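Local structure of cell division control protein 73 (Saccharomyces cerevisiae, 3V46) at residues F112-A123 / W134-K143. The protein is a subunit of the Paf1 complex that acts in RNA polymerase II transcription elongation and transcription-coupled histone modification, its C-terminal Ras-like domain promoting association of the complex with chromatin. Residues are numbered along the deposited sequence; the frame is centred on the assembly and turned at random.
Sequences FQRCKGYYFHFA and WNVEKVELDK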
ATOM      1  N   PHE A 112       9.517  -8.466  -3.589  1.00 19.46           N
ATOM      2  CA  PHE A 112       9.861  -7.049  -3.454  1.00 19.66           C
ATOM      3  C   PHE A 112      10.937  -6.595  -4.430  1.00 22.77           C
ATOM      4  O   PHE A 112      11.283  -5.413  -4.480  1.00 24.66           O
ATOM      5  CB  PHE A 112      10.216  -6.723  -2.005  1.00 19.34           C
ATOM      6  CG  PHE A 112       9.053  -6.901  -1.067  1.00 18.13           C
ATOM      7  CD1 PHE A 112       7.829  -6.324  -1.355  1.00 20.90           C
ATOM      8  CD2 PHE A 112       9.165  -7.682   0.071  1.00 20.15           C
ATOM      9  CE1 PHE A 112       6.753  -6.510  -0.520  1.00 19.30           C
ATOM     10  CE2 PHE A 112       8.095  -7.867   0.907  1.00 19.97           C
ATOM     11  CZ  PHE A 112       6.882  -7.279   0.609  1.00 20.19           C
ATOM     12  N   GLN A 113      11.429  -7.529  -5.233  1.00 24.06           N
ATOM     13  CA  GLN A 113      12.281  -7.183  -6.351  1.00 28.98           C
ATOM     14  C   GLN A 113      11.434  -6.685  -7.516  1.00 30.27           C
ATOM     15  O   GLN A 113      11.906  -5.923  -8.355  1.00 37.26           O
ATOM     16  CB  GLN A 113      13.113  -8.387  -6.786  1.00 32.76           C
ATOM     17  CG  GLN A 113      14.409  -8.542  -6.023  1.00 44.21           C
ATOM     18  CD  GLN A 113      15.302  -9.620  -6.605  1.00 52.08           C
ATOM     19  OE1 GLN A 113      15.189 -10.797  -6.254  1.00 55.60           O
ATOM     20  NE2 GLN A 113      16.201  -9.222  -7.500  1.00 54.73           N
ATOM     21  N   ARG A 114      10.175  -7.107  -7.571  1.00 28.25           N
ATOM     22  CA  ARG A 114       9.344  -6.758  -8.712  1.00 31.54           C
ATOM     23  C   ARG A 114       8.065  -5.993  -8.371  1.00 28.32           C
ATOM     24  O   ARG A 114       7.421  -5.464  -9.280  1.00 29.56           O
ATOM     25  CB  ARG A 114       9.021  -8.011  -9.525  1.00 33.38           C
ATOM     26  CG  ARG A 114       8.233  -9.058  -8.785  1.00 29.96           C
ATOM     27  CD  ARG A 114       8.105 -10.303  -9.646  1.00 30.35           C
ATOM     28  NE  ARG A 114       7.415  -9.998 -10.894  1.00 29.41           N
ATOM     29  CZ  ARG A 114       7.645 -10.596 -12.059  1.00 28.98           C
ATOM     30  NH1 ARG A 114       8.556 -11.556 -12.164  1.00 29.25           N
ATOM     31  NH2 ARG A 114       6.950 -10.232 -13.123  1.00 28.07           N
ATOM     32  N   CYS A 115       7.710  -5.923  -7.082  1.00 24.09           N
ATOM     33  CA  CYS A 115       6.581  -5.119  -6.613  1.00 22.16           C
ATOM     34  C   CYS A 115       7.099  -4.219  -5.500  1.00 21.43           C
ATOM     35  O   CYS A 115       7.844  -4.660  -4.629  1.00 25.66           O
ATOM     36  CB  CYS A 115       5.418  -5.966  -6.044  1.00 23.84           C
ATOM     37  SG  CYS A 115       4.624  -7.177  -7.159  1.00 29.30           S
ATOM     38  N   LYS A 116       6.684  -2.964  -5.515  1.00 16.60           N
ATOM     39  CA  LYS A 116       7.077  -2.014  -4.489  1.00 15.90           C
ATOM     40  C   LYS A 116       6.397  -2.328  -3.165  1.00 15.68           C
ATOM     41  O   LYS A 116       5.179  -2.439  -3.094  1.00 20.07           O
ATOM     42  CB  LYS A 116       6.714  -0.607  -4.950  1.00 19.06           C
ATOM     43  CG  LYS A 116       6.947   0.449  -3.921  1.00 23.34           C
ATOM     44  CD  LYS A 116       8.365   0.898  -3.943  1.00 28.60           C
ATOM     45  CE  LYS A 116       8.591   2.035  -2.970  1.00 31.03           C
ATOM     46  NZ  LYS A 116      10.020   2.393  -2.923  1.00 31.56           N
ATOM     47  N   GLY A 117       7.196  -2.489  -2.117  1.00 15.08           N
ATOM     48  CA  GLY A 117       6.682  -2.738  -0.787  1.00 14.77           C
ATOM     49  C   GLY A 117       6.838  -1.550   0.152  1.00 13.07           C
ATOM     50  O   GLY A 117       7.796  -0.775   0.051  1.00 15.41           O
ATOM     51  N   TYR A 118       5.884  -1.430   1.070  1.00 13.11           N
ATOM     52  CA  TYR A 118       5.881  -0.403   2.106  1.00 13.72           C
ATOM     53  C   TYR A 118       5.607  -1.051   3.450  1.00 13.58           C
ATOM     54  O   TYR A 118       4.861  -2.030   3.536  1.00 14.80           O
ATOM     55  CB  TYR A 118       4.786   0.643   1.853  1.00 14.73           C
ATOM     56  CG  TYR A 118       4.984   1.456   0.601  1.00 14.24           C
ATOM     57  CD1 TYR A 118       4.453   1.037  -0.609  1.00 15.43           C
ATOM     58  CD2 TYR A 118       5.710   2.634   0.623  1.00 16.97           C
ATOM     59  CE1 TYR A 118       4.622   1.762  -1.746  1.00 16.28           C
ATOM     60  CE2 TYR A 118       5.887   3.380  -0.532  1.00 19.81           C
ATOM     61  CZ  TYR A 118       5.334   2.932  -1.710  1.00 17.44           C
ATOM     62  OH  TYR A 118       5.503   3.649  -2.870  1.00 20.74           O
ATOM     63  N   TYR A 119       6.222  -0.504   4.492  1.00 14.44           N
ATOM     64  CA  TYR A 119       5.940  -0.894   5.858  1.00 14.81           C
ATOM     65  C   TYR A 119       5.723   0.384   6.673  1.00 15.99           C
ATOM     66  O   TYR A 119       6.656   1.135   6.922  1.00 17.15           O
ATOM     67  CB  TYR A 119       7.086  -1.717   6.462  1.00 15.48           C
ATOM     68  CG  TYR A 119       6.836  -2.106   7.899  1.00 15.92           C
ATOM     69  CD1 TYR A 119       5.974  -3.148   8.216  1.00 18.61           C
ATOM     70  CD2 TYR A 119       7.464  -1.438   8.941  1.00 18.26           C
ATOM     71  CE1 TYR A 119       5.731  -3.509   9.519  1.00 19.39           C
ATOM     72  CE2 TYR A 119       7.237  -1.799  10.254  1.00 20.32           C
ATOM     73  CZ  TYR A 119       6.366  -2.830  10.537  1.00 18.99           C
ATOM     74  OH  TYR A 119       6.141  -3.202  11.838  1.00 24.98           O
ATOM     75  N   PHE A 120       4.484   0.629   7.069  1.00 15.43           N
ATOM     76  CA  PHE A 120       4.138   1.807   7.857  1.00 17.31           C
ATOM     77  C   PHE A 120       4.098   1.447   9.334  1.00 16.76           C
ATOM     78  O   PHE A 120       3.591   0.384   9.721  1.00 19.44           O
ATOM     79  CB  PHE A 120       2.760   2.353   7.442  1.00 17.37           C
ATOM     80  CG  PHE A 120       2.769   3.148   6.166  1.00 18.68           C
ATOM     81  CD1 PHE A 120       2.754   2.514   4.933  1.00 22.11           C
ATOM     82  CD2 PHE A 120       2.770   4.534   6.203  1.00 20.14           C
ATOM     83  CE1 PHE A 120       2.745   3.253   3.764  1.00 25.84           C
ATOM     84  CE2 PHE A 120       2.751   5.275   5.038  1.00 24.28           C
ATOM     85  CZ  PHE A 120       2.750   4.635   3.819  1.00 25.50           C
ATOM     86  N   HIS A 121       4.636   2.333  10.164  1.00 20.20           N
ATOM     87  CA  HIS A 121       4.617   2.120  11.600  1.00 21.67           C
ATOM     88  C   HIS A 121       4.716   3.451  12.335  1.00 21.78           C
ATOM     89  O   HIS A 121       5.022   4.485  11.739  1.00 20.52           O
ATOM     90  CB  HIS A 121       5.767   1.207  12.020  1.00 25.71           C
ATOM     91  CG  HIS A 121       7.114   1.816  11.811  1.00 25.42           C
ATOM     92  ND1 HIS A 121       7.872   2.319  12.848  1.00 30.17           N
ATOM     93  CD2 HIS A 121       7.837   2.014  10.685  1.00 26.76           C
ATOM     94  CE1 HIS A 121       9.004   2.800  12.366  1.00 33.09           C
ATOM     95  NE2 HIS A 121       9.007   2.630  11.057  1.00 32.05           N
ATOM     96  N   PHE A 122       4.421   3.430  13.622  1.00 24.32           N
ATOM     97  CA  PHE A 122       4.509   4.641  14.419  1.00 22.70           C
ATOM     98  C   PHE A 122       5.934   4.910  14.840  1.00 24.85           C
ATOM     99  O   PHE A 122       6.677   3.991  15.195  1.00 26.28           O
ATOM    100  CB  PHE A 122       3.628   4.552  15.658  1.00 22.75           C
ATOM    101  CG  PHE A 122       2.164   4.703  15.369  1.00 23.17           C
ATOM    102  CD1 PHE A 122       1.704   5.770  14.618  1.00 25.08           C
ATOM    103  CD2 PHE A 122       1.254   3.785  15.848  1.00 27.99           C
ATOM    104  CE1 PHE A 122       0.358   5.918  14.349  1.00 26.95           C
ATOM    105  CE2 PHE A 122      -0.098   3.924  15.582  1.00 29.45           C
ATOM    106  CZ  PHE A 122      -0.544   4.990  14.832  1.00 27.98           C
ATOM    107  N   ALA A 123       6.299   6.184  14.800  1.00 24.89           N
ATOM    108  CA  ALA A 123       7.562   6.645  15.338  1.00 31.45           C
ATOM    109  C   ALA A 123       7.671   6.151  16.774  1.00 36.61           C
ATOM    110  O   ALA A 123       6.739   6.314  17.562  1.00 35.78           O
ATOM    111  CB  ALA A 123       7.611   8.151  15.294  1.00 30.44           C
ATOM    112  N   TRP A 134      13.853  -6.817   4.578  1.00 23.97           N
ATOM    113  CA  TRP A 134      13.080  -6.786   3.341  1.00 23.36           C
ATOM    114  C   TRP A 134      13.347  -5.507   2.580  1.00 20.15           C
ATOM    115  O   TRP A 134      13.545  -4.439   3.182  1.00 20.61           O
ATOM    116  CB  TRP A 134      11.581  -6.859   3.606  1.00 21.66           C
ATOM    117  CG  TRP A 134      11.086  -8.155   4.178  1.00 22.90           C
ATOM    118  CD1 TRP A 134      11.766  -9.340   4.267  1.00 25.68           C
ATOM    119  CD2 TRP A 134       9.797  -8.389   4.761  1.00 23.23           C
ATOM    120  NE1 TRP A 134      10.976 -10.293   4.872  1.00 26.55           N
ATOM    121  CE2 TRP A 134       9.761  -9.736   5.172  1.00 27.11           C
ATOM    122  CE3 TRP A 134       8.668  -7.590   4.965  1.00 24.24           C
ATOM    123  CZ2 TRP A 134       8.641 -10.296   5.785  1.00 26.96           C
ATOM    124  CZ3 TRP A 134       7.556  -8.152   5.571  1.00 22.82           C
ATOM    125  CH2 TRP A 134       7.552  -9.488   5.973  1.00 25.04           C
ATOM    126  N   ASN A 135      13.324  -5.631   1.254  1.00 18.92           N
ATOM    127  CA  ASN A 135      13.407  -4.504   0.348  1.00 20.05           C
ATOM    128  C   ASN A 135      12.075  -3.777   0.285  1.00 20.71           C
ATOM    129  O   ASN A 135      11.425  -3.742  -0.763  1.00 19.78           O
ATOM    130  CB  ASN A 135      13.774  -5.007  -1.042  1.00 22.59           C
ATOM    131  CG  ASN A 135      13.997  -3.878  -2.040  1.00 28.35           C
ATOM    132  OD1 ASN A 135      14.545  -2.832  -1.702  1.00 32.76           O
ATOM    133  ND2 ASN A 135      13.581  -4.097  -3.278  1.00 32.76           N
ATOM    134  N   VAL A 136      11.673  -3.225   1.422  1.00 18.06           N
ATOM    135  CA  VAL A 136      10.471  -2.411   1.516  1.00 17.80           C
ATOM    136  C   VAL A 136      10.817  -1.045   2.110  1.00 17.48           C
ATOM    137  O   VAL A 136      11.781  -0.893   2.870  1.00 20.67           O
ATOM    138  CB  VAL A 136       9.349  -3.094   2.369  1.00 16.59           C
ATOM    139  CG1 VAL A 136       8.994  -4.461   1.793  1.00 18.21           C
ATOM    140  CG2 VAL A 136       9.739  -3.184   3.838  1.00 20.44           C
ATOM    141  N   GLU A 137      10.029  -0.043   1.749  1.00 17.73           N
ATOM    142  CA  GLU A 137      10.236   1.289   2.264  1.00 18.82           C
ATOM    143  C   GLU A 137       9.525   1.405   3.604  1.00 18.87           C
ATOM    144  O   GLU A 137       8.338   1.136   3.694  1.00 18.02           O
ATOM    145  CB  GLU A 137       9.700   2.307   1.264  1.00 25.30           C
ATOM    146  CG  GLU A 137       9.855   3.732   1.688  1.00 30.68           C
ATOM    147  CD  GLU A 137       9.676   4.697   0.537  1.00 37.43           C
ATOM    148  OE1 GLU A 137       9.327   5.851   0.809  1.00 40.93           O
ATOM    149  OE2 GLU A 137       9.877   4.312  -0.633  1.00 38.79           O
ATOM    150  N   LYS A 138      10.265   1.761   4.648  1.00 19.94           N
ATOM    151  CA  LYS A 138       9.697   1.938   5.975  1.00 19.06           C
ATOM    152  C   LYS A 138       9.299   3.397   6.148  1.00 19.72           C
ATOM    153  O   LYS A 138      10.127   4.302   5.979  1.00 26.00           O
ATOM    154  CB  LYS A 138      10.712   1.555   7.056  1.00 20.60           C
ATOM    155  CG  LYS A 138      11.088   0.074   7.099  1.00 20.73           C
ATOM    156  CD  LYS A 138      12.160  -0.299   6.083  1.00 21.37           C
ATOM    157  CE  LYS A 138      12.430  -1.798   6.114  1.00 22.64           C
ATOM    158  NZ  LYS A 138      13.336  -2.258   5.039  1.00 25.06           N
ATOM    159  N   VAL A 139       8.042   3.628   6.517  1.00 18.50           N
ATOM    160  CA  VAL A 139       7.500   4.972   6.621  1.00 19.00           C
ATOM    161  C   VAL A 139       6.909   5.180   8.015  1.00 19.01           C
ATOM    162  O   VAL A 139       6.079   4.388   8.469  1.00 18.46           O
ATOM    163  CB  VAL A 139       6.412   5.196   5.550  1.00 19.82           C
ATOM    164  CG1 VAL A 139       5.873   6.614   5.626  1.00 22.84           C
ATOM    165  CG2 VAL A 139       6.969   4.904   4.167  1.00 22.28           C
ATOM    166  N   GLU A 140       7.347   6.242   8.691  1.00 21.83           N
ATOM    167  CA  GLU A 140       6.906   6.532  10.054  1.00 24.50           C
ATOM    168  C   GLU A 140       5.797   7.576  10.097  1.00 20.06           C
ATOM    169  O   GLU A 140       5.805   8.548   9.337  1.00 20.76           O
ATOM    170  CB  GLU A 140       8.086   7.011  10.912  1.00 31.32           C
ATOM    171  CG  GLU A 140       9.035   5.894  11.311  1.00 38.92           C
ATOM    172  CD  GLU A 140      10.176   6.353  12.213  1.00 42.84           C
ATOM    173  OE1 GLU A 140      11.143   5.582  12.369  1.00 47.49           O
ATOM    174  OE2 GLU A 140      10.106   7.468  12.765  1.00 41.85           O
ATOM    175  N   LEU A 141       4.838   7.345  10.985  1.00 20.69           N
ATOM    176  CA  LEU A 141       3.812   8.328  11.324  1.00 20.45           C
ATOM    177  C   LEU A 141       3.918   8.626  12.815  1.00 22.63           C
ATOM    178  O   LEU A 141       4.234   7.730  13.603  1.00 23.50           O
ATOM    179  CB  LEU A 141       2.408   7.790  11.019  1.00 22.59           C
ATOM    180  CG  LEU A 141       2.079   7.497   9.565  1.00 27.58           C
ATOM    181  CD1 LEU A 141       0.687   6.894   9.476  1.00 29.71           C
ATOM    182  CD2 LEU A 141       2.174   8.759   8.734  1.00 33.77           C
ATOM    183  N   ASP A 142       3.661   9.872  13.204  1.00 23.23           N
ATOM    184  CA  ASP A 142       3.614  10.230  14.620  1.00 24.17           C
ATOM    185  C   ASP A 142       2.367   9.608  15.241  1.00 24.83           C
ATOM    186  O   ASP A 142       1.303   9.616  14.642  1.00 25.77           O
ATOM    187  CB  ASP A 142       3.550  11.749  14.806  1.00 26.48           C
ATOM    188  CG  ASP A 142       4.875  12.451  14.532  1.00 32.65           C
ATOM    189  OD1 ASP A 142       5.949  11.806  14.584  1.00 31.44           O
ATOM    190  OD2 ASP A 142       4.834  13.680  14.293  1.00 33.12           O
ATOM    191  N   LYS A 143       2.490   9.078  16.447  1.00 26.26           N
ATOM    192  CA  LYS A 143       1.340   8.521  17.141  1.00 31.87           C
ATOM    193  C   LYS A 143       0.324   9.605  17.491  1.00 33.52           C
ATOM    194  O   LYS A 143      -0.876   9.391  17.356  1.00 35.53           O
ATOM    195  CB  LYS A 143       1.782   7.802  18.421  1.00 38.44           C
ATOM    196  CG  LYS A 143       2.763   6.673  18.178  1.00 39.20           C
ATOM    197  CD  LYS A 143       3.063   5.897  19.458  1.00 42.73           C
ATOM    198  CE  LYS A 143       4.025   4.751  19.183  1.00 46.16           C
ATOM    199  NZ  LYS A 143       4.647   4.214  20.423  1.00 49.31           N
TER
HETATM  200  O   HOH W   1      10.021  -2.714  -2.710  1.00 29.91           O
HETATM  201  O   HOH W   2       5.206   8.851  17.692  1.00 30.34           O
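Glu137 N to Gly117 O begins a ladder of six backbone hydrogen bonds that continues through Tyr119, Val139, His121 and Leu141 to Ala123 N on Leu141 O. Each of Glu137, Tyr119, Val139, His121 and Leu141 is gripped through both N and O, as in regular parallel strands. Strands 116-122 and 136-141, linked through helix 129-133, form a beta-alpha-beta crossover at one edge of the Ras-like sheet of this non-GTP-binding domain. On the side covered by helix 149-166, Val139 lays CB over the Phe120 ring, 3.9 Å from its centroid, while CG1, anti to the backbone N (chi1 -178°), reaches Phe120 CE2 at 3.4 Å. On the other side Val136 CG1 stands above the centre of the Phe112 ring, 3.5 Å from the centroid; CE2 of that ring lies obliquely 4.1 Å from Trp134 CE3, and Phe100 meets it edge-to-face. A leucine in place of Phe112 would probably leave Val136 CG1 without its aromatic platform and open a gap beside Trp134. Asn135 ND2 donates a hydrogen bond to Phe112 O from above the carbonyl plane (2.9 Å), and Lys116 NZ forms a salt bridge with Glu137 OE2 (3.0 Å); the other carboxylate oxygen, OE1, is hydrogen-bonded to Tyr155 OH.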